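Long-range contact in aminoglycoside phosphotransferase (Streptomyces rimosus, PDB 6FUC), which probably inactivates streptomycin by transferring a phosphate group from ATP to the antibiotic, and so confers aminoglycoside resistance: residues Arg129-Ala138 with Phe262-Thr270. Sequence-based numbering, arbitrary orientation. Where two conformers were deposited one is given.
Sequences RELGEMFSMA and FYLHLDPLT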
ATOM      1  N   ARG A 129      -0.775  -5.010 -10.965  1.00  7.33           N
ATOM      2  CA  ARG A 129      -1.600  -3.816 -10.632  1.00  8.05           C
ATOM      3  C   ARG A 129      -1.281  -2.762 -11.693  1.00  6.89           C
ATOM      4  O   ARG A 129      -0.969  -1.618 -11.424  1.00  7.26           O
ATOM      5  CB  ARG A 129      -1.380  -3.293  -9.208  1.00  9.14           C
ATOM      6  CG  ARG A 129       0.013  -2.889  -8.855  1.00  9.28           C
ATOM      7  CD  ARG A 129       0.036  -1.635  -8.027  1.00  9.13           C
ATOM      8  NE  ARG A 129      -0.455  -0.508  -8.859  1.00  8.84           N
ATOM      9  CZ  ARG A 129      -0.723   0.714  -8.412  1.00  8.82           C
ATOM     10  NH1 ARG A 129      -0.666   1.068  -7.135  1.00 10.70           N
ATOM     11  NH2 ARG A 129      -0.972   1.655  -9.312  1.00 10.11           N
ATOM     12  N   GLU A 130      -1.353  -3.191 -12.957  1.00  7.51           N
ATOM     13  CA  GLU A 130      -0.956  -2.389 -14.067  1.00  8.35           C
ATOM     14  C   GLU A 130      -2.002  -1.309 -14.345  1.00  8.14           C
ATOM     15  O   GLU A 130      -3.134  -1.350 -13.837  1.00  8.61           O
ATOM     16  CB  GLU A 130      -0.625  -3.246 -15.300  1.00  8.92           C
ATOM     17  CG  GLU A 130       0.664  -4.022 -15.146  1.00  9.69           C
ATOM     18  CD  GLU A 130       0.788  -5.209 -16.014  1.00 11.29           C
ATOM     19  OE1 GLU A 130      -0.284  -5.768 -16.481  1.00 13.78           O
ATOM     20  OE2 GLU A 130       1.933  -5.668 -16.243  1.00 13.85           O
ATOM     21  N   LEU A 131      -1.597  -0.345 -15.179  1.00  8.63           N
ATOM     22  CA  LEU A 131      -2.398   0.856 -15.280  1.00  9.54           C
ATOM     23  C   LEU A 131      -3.774   0.568 -15.846  1.00  9.63           C
ATOM     24  O   LEU A 131      -4.739   1.237 -15.488  1.00 10.46           O
ATOM     25  CB  LEU A 131      -1.620   1.866 -16.134  1.00 10.54           C
ATOM     26  CG  LEU A 131      -2.314   3.185 -16.346  1.00 10.33           C
ATOM     27  CD1 LEU A 131      -2.745   3.837 -15.060  1.00 10.50           C
ATOM     28  CD2 LEU A 131      -1.377   4.069 -17.113  1.00 11.32           C
ATOM     29  N   GLY A 132      -3.896  -0.354 -16.792  1.00 10.59           N
ATOM     30  CA  GLY A 132      -5.234  -0.603 -17.326  1.00 11.21           C
ATOM     31  C   GLY A 132      -6.206  -1.064 -16.278  1.00 10.21           C
ATOM     32  O   GLY A 132      -7.379  -0.633 -16.244  1.00 12.10           O
ATOM     33  N   GLU A 133      -5.765  -1.935 -15.361  1.00 10.41           N
ATOM     34  CA  GLU A 133      -6.593  -2.342 -14.233  1.00 11.60           C
ATOM     35  C   GLU A 133      -6.894  -1.189 -13.275  1.00 10.57           C
ATOM     36  O   GLU A 133      -8.021  -1.026 -12.809  1.00 11.52           O
ATOM     37  CB  GLU A 133      -5.911  -3.446 -13.432  1.00 14.20           C
ATOM     38  CG  GLU A 133      -6.637  -3.821 -12.124  1.00 14.35           C
ATOM     39  CD  GLU A 133      -6.016  -4.975 -11.392  1.00 14.90           C
ATOM     40  OE1 GLU A 133      -5.086  -5.622 -11.914  1.00 13.66           O
ATOM     41  OE2 GLU A 133      -6.606  -5.298 -10.328  1.00 23.28           O
ATOM     42  N   MET A 134      -5.861  -0.427 -12.954  1.00  9.87           N
ATOM     43  CA  MET A 134      -6.065   0.627 -11.972  1.00 10.34           C
ATOM     44  C   MET A 134      -6.935   1.731 -12.521  1.00 10.80           C
ATOM     45  O   MET A 134      -7.741   2.308 -11.785  1.00 10.73           O
ATOM     46  CB  MET A 134      -4.729   1.100 -11.470  1.00 12.55           C
ATOM     47  CG  MET A 134      -3.917   0.011 -10.729  1.00 14.94           C
ATOM     48  SD  MET A 134      -4.721  -1.165  -9.680  0.80 12.84           S
ATOM     49  CE  MET A 134      -5.049   0.097  -8.448  0.80 18.24           C
ATOM     50  N   PHE A 135      -6.753   2.072 -13.808  1.00 12.00           N
ATOM     51  CA  PHE A 135      -7.566   3.098 -14.395  1.00 11.96           C
ATOM     52  C   PHE A 135      -9.013   2.632 -14.447  1.00 11.25           C
ATOM     53  O   PHE A 135      -9.950   3.392 -14.164  1.00 13.54           O
ATOM     54  CB  PHE A 135      -7.039   3.555 -15.747  1.00 13.23           C
ATOM     55  CG  PHE A 135      -7.428   4.964 -16.044  1.00 12.22           C
ATOM     56  CD1 PHE A 135      -6.679   6.021 -15.589  1.00 16.08           C
ATOM     57  CD2 PHE A 135      -8.598   5.293 -16.701  1.00 20.80           C
ATOM     58  CE1 PHE A 135      -6.938   7.316 -15.855  1.00 16.49           C
ATOM     59  CE2 PHE A 135      -8.931   6.633 -16.955  1.00 20.54           C
ATOM     60  CZ  PHE A 135      -8.130   7.602 -16.414  1.00 20.19           C
ATOM     61  N   SER A 136      -9.224   1.352 -14.782  1.00 14.35           N
ATOM     62  CA  SER A 136     -10.570   0.800 -14.730  1.00 14.97           C
ATOM     63  C   SER A 136     -11.178   0.820 -13.321  1.00 13.56           C
ATOM     64  O   SER A 136     -12.370   1.162 -13.178  1.00 16.04           O
ATOM     65  CB  SER A 136     -10.550  -0.598 -15.335  1.00 16.36           C
ATOM     66  OG  SER A 136     -10.102  -0.509 -16.694  0.30 15.41           O
ATOM     67  N   MET A 137     -10.382   0.561 -12.285  1.00 12.81           N
ATOM     68  CA  MET A 137     -10.868   0.701 -10.957  1.00 13.09           C
ATOM     69  C   MET A 137     -11.292   2.131 -10.637  1.00 12.83           C
ATOM     70  O   MET A 137     -12.352   2.371 -10.041  1.00 13.54           O
ATOM     71  CB  MET A 137      -9.749   0.298 -10.022  1.00 13.83           C
ATOM     72  CG  MET A 137      -9.496  -1.166  -9.846  0.50 15.26           C
ATOM     73  SD  MET A 137      -8.259  -1.562  -8.616  0.50 19.58           S
ATOM     74  CE  MET A 137      -9.299  -1.490  -7.182  0.50 18.52           C
ATOM     75  N   ALA A 138     -10.506   3.118 -11.015  1.00 10.76           N
ATOM     76  CA  ALA A 138     -10.875   4.524 -10.800  1.00 11.24           C
ATOM     77  C   ALA A 138     -12.164   4.872 -11.531  1.00 12.52           C
ATOM     78  O   ALA A 138     -12.971   5.589 -10.980  1.00 13.49           O
ATOM     79  CB  ALA A 138      -9.749   5.408 -11.271  1.00 12.48           C
ATOM     80  N   PHE A 262       1.225  11.884 -12.127  1.00 10.02           N
ATOM     81  CA  PHE A 262       0.121  11.120 -12.670  1.00  9.55           C
ATOM     82  C   PHE A 262      -0.288  10.053 -11.632  1.00  8.87           C
ATOM     83  O   PHE A 262      -1.475   9.877 -11.367  1.00  8.96           O
ATOM     84  CB  PHE A 262       0.551  10.480 -13.988  1.00  9.56           C
ATOM     85  CG  PHE A 262      -0.452   9.578 -14.623  1.00  8.92           C
ATOM     86  CD1 PHE A 262      -1.437  10.038 -15.459  1.00  8.68           C
ATOM     87  CD2 PHE A 262      -0.454   8.231 -14.320  1.00  9.08           C
ATOM     88  CE1 PHE A 262      -2.380   9.172 -16.016  1.00  9.62           C
ATOM     89  CE2 PHE A 262      -1.395   7.370 -14.862  1.00 10.11           C
ATOM     90  CZ  PHE A 262      -2.332   7.848 -15.728  1.00 10.24           C
ATOM     91  N   TYR A 263       0.681   9.281 -11.129  1.00  8.91           N
ATOM     92  CA  TYR A 263       0.318   8.240 -10.149  1.00  8.60           C
ATOM     93  C   TYR A 263      -0.159   8.805  -8.824  1.00  8.44           C
ATOM     94  O   TYR A 263      -1.059   8.224  -8.204  1.00  9.59           O
ATOM     95  CB  TYR A 263       1.497   7.245  -9.976  1.00  9.14           C
ATOM     96  CG  TYR A 263       1.608   6.349 -11.164  1.00  8.28           C
ATOM     97  CD1 TYR A 263       0.705   5.298 -11.345  1.00  8.78           C
ATOM     98  CD2 TYR A 263       2.548   6.556 -12.168  1.00  7.98           C
ATOM     99  CE1 TYR A 263       0.733   4.509 -12.483  1.00  8.92           C
ATOM    100  CE2 TYR A 263       2.595   5.749 -13.297  1.00  8.11           C
ATOM    101  CZ  TYR A 263       1.690   4.753 -13.483  1.00  7.83           C
ATOM    102  OH  TYR A 263       1.657   3.948 -14.574  1.00  8.66           O
ATOM    103  N   LEU A 264       0.421   9.914  -8.378  1.00  9.05           N
ATOM    104  CA  LEU A 264      -0.070  10.572  -7.172  1.00  9.61           C
ATOM    105  C   LEU A 264      -1.542  10.909  -7.286  1.00  9.46           C
ATOM    106  O   LEU A 264      -2.290  10.745  -6.357  1.00 10.77           O
ATOM    107  CB  LEU A 264       0.741  11.829  -6.885  1.00 10.73           C
ATOM    108  CG  LEU A 264       0.373  12.498  -5.562  1.00 14.07           C
ATOM    109  CD1 LEU A 264       0.656  11.590  -4.337  1.00 16.68           C
ATOM    110  CD2 LEU A 264       1.110  13.807  -5.462  1.00 18.13           C
ATOM    111  N   HIS A 265      -1.889  11.433  -8.466  1.00  9.24           N
ATOM    112  CA  HIS A 265      -3.237  11.890  -8.700  1.00  9.74           C
ATOM    113  C   HIS A 265      -4.249  10.760  -9.026  1.00  9.64           C
ATOM    114  O   HIS A 265      -5.428  10.877  -8.679  1.00 10.54           O
ATOM    115  CB  HIS A 265      -3.252  12.925  -9.805  1.00 10.04           C
ATOM    116  CG  HIS A 265      -2.619  14.204  -9.366  1.00 11.75           C
ATOM    117  ND1 HIS A 265      -2.457  15.271 -10.226  1.00 15.72           N
ATOM    118  CD2 HIS A 265      -2.098  14.592  -8.168  1.00 13.84           C
ATOM    119  CE1 HIS A 265      -1.864  16.257  -9.559  1.00 18.49           C
ATOM    120  NE2 HIS A 265      -1.629  15.871  -8.313  1.00 17.16           N
ATOM    121  N   LEU A 266      -3.737   9.688  -9.622  1.00  8.91           N
ATOM    122  CA  LEU A 266      -4.614   8.552  -9.912  1.00  8.69           C
ATOM    123  C   LEU A 266      -4.990   7.836  -8.616  1.00  8.69           C
ATOM    124  O   LEU A 266      -6.146   7.390  -8.431  1.00  9.17           O
ATOM    125  CB  LEU A 266      -3.913   7.587 -10.868  1.00  9.17           C
ATOM    126  CG  LEU A 266      -4.687   6.320 -11.196  1.00 10.73           C
ATOM    127  CD1 LEU A 266      -6.040   6.580 -11.849  1.00 12.98           C
ATOM    128  CD2 LEU A 266      -3.810   5.411 -12.058  1.00 12.24           C
ATOM    129  N   ASP A 267      -4.016   7.616  -7.731  1.00  9.04           N
ATOM    130  CA  ASP A 267      -4.183   6.679  -6.624  1.00  9.15           C
ATOM    131  C   ASP A 267      -5.439   6.954  -5.842  1.00  9.09           C
ATOM    132  O   ASP A 267      -6.204   5.993  -5.556  1.00  9.36           O
ATOM    133  CB  ASP A 267      -2.915   6.661  -5.755  1.00 11.11           C
ATOM    134  CG  ASP A 267      -2.945   5.473  -4.808  1.00 12.86           C
ATOM    135  OD1 ASP A 267      -2.500   4.358  -5.307  1.00 13.99           O
ATOM    136  OD2 ASP A 267      -3.435   5.623  -3.690  1.00 13.02           O
ATOM    137  N   PRO A 268      -5.731   8.181  -5.386  1.00  9.47           N
ATOM    138  CA  PRO A 268      -6.896   8.344  -4.545  1.00 10.40           C
ATOM    139  C   PRO A 268      -8.213   8.023  -5.196  1.00 10.59           C
ATOM    140  O   PRO A 268      -9.206   7.733  -4.528  1.00 12.77           O
ATOM    141  CB  PRO A 268      -6.843   9.805  -4.100  1.00 12.62           C
ATOM    142  CG  PRO A 268      -5.951  10.443  -5.017  1.00 15.25           C
ATOM    143  CD  PRO A 268      -4.971   9.438  -5.535  1.00 11.04           C
ATOM    144  N   LEU A 269      -8.273   8.085  -6.517  1.00  9.99           N
ATOM    145  CA  LEU A 269      -9.461   7.781  -7.289  1.00  9.99           C
ATOM    146  C   LEU A 269      -9.784   6.277  -7.331  1.00 10.11           C
ATOM    147  O   LEU A 269     -10.819   5.896  -7.795  1.00 11.01           O
ATOM    148  CB  LEU A 269      -9.343   8.361  -8.713  1.00 10.54           C
ATOM    149  CG  LEU A 269      -9.062   9.833  -8.770  1.00 11.35           C
ATOM    150  CD1 LEU A 269      -8.859  10.221 -10.222  1.00 12.79           C
ATOM    151  CD2 LEU A 269     -10.127  10.662  -8.129  1.00 13.51           C
ATOM    152  N   THR A 270      -8.825   5.434  -6.879  1.00 10.37           N
ATOM    153  CA  THR A 270      -8.949   3.992  -7.006  1.00 10.41           C
ATOM    154  C   THR A 270      -9.463   3.311  -5.742  1.00 11.31           C
ATOM    155  O   THR A 270      -9.637   2.105  -5.756  1.00 13.28           O
ATOM    156  CB  THR A 270      -7.595   3.344  -7.364  1.00 10.05           C
ATOM    157  OG1 THR A 270      -6.693   3.421  -6.265  1.00 10.46           O
ATOM    158  CG2 THR A 270      -7.002   3.899  -8.601  1.00 10.85           C
TER
HETATM  159  O   HOH W   1      -0.279   3.971  -6.937  1.00 13.49           O
HETATM  160  O   HOH W   2      -3.258   3.416  -8.213  1.00 22.53           O
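Leu-131 and Leu-266 form the apolar heart of this contact, with CD1 of Leu-131 3.6 Å from CD2 of Leu-266. The same Leu-131 CD1 meets the edge of the Phe-262 ring, in its plane, 3.8 Å from CE2. Leu-266 keeps CG trans to its backbone N (chi1 177°), which directs the branch toward helix 131-138. Its CD1 lies 3.8 Å from Phe-135 CD1 and also touches Ala-138 CB.

The backbones close in at Ala-138, whose CA makes a CH...O contact of 3.3 Å with Leu-269 O, a buried oxygen with no hydrogen-bond partner. Thr-270 CG2 packs on Met-134 O at 3.6 Å. Thr-270 OG1 donates a hydrogen bond onto a lone pair of Asp-267 O and is hydrogen-bonded to Arg-212.

Arg-129 NH1 and Asp-267 OD1 are 4.2 Å apart, too far for a salt bridge. One water accepts from NH1, another weakly from NH2; both donate to OD1. NH1 also hydrogen-bonds to Gly-188 O; Asp-267 OD2 accepts from Trp-271.

The contact joins helix 131-143 and the preceding Arg-129 to helix 257-266 and the residues following it, in the helical part of this kinase-like fold. Helices 161-168 and 172-181 pack against Phe-135 and Phe-262; helix 219-233 touches Arg-129, Tyr-263 and Asp-267. Arg-129 also makes backbone hydrogen bonding with Arg-215 of strand 214-216.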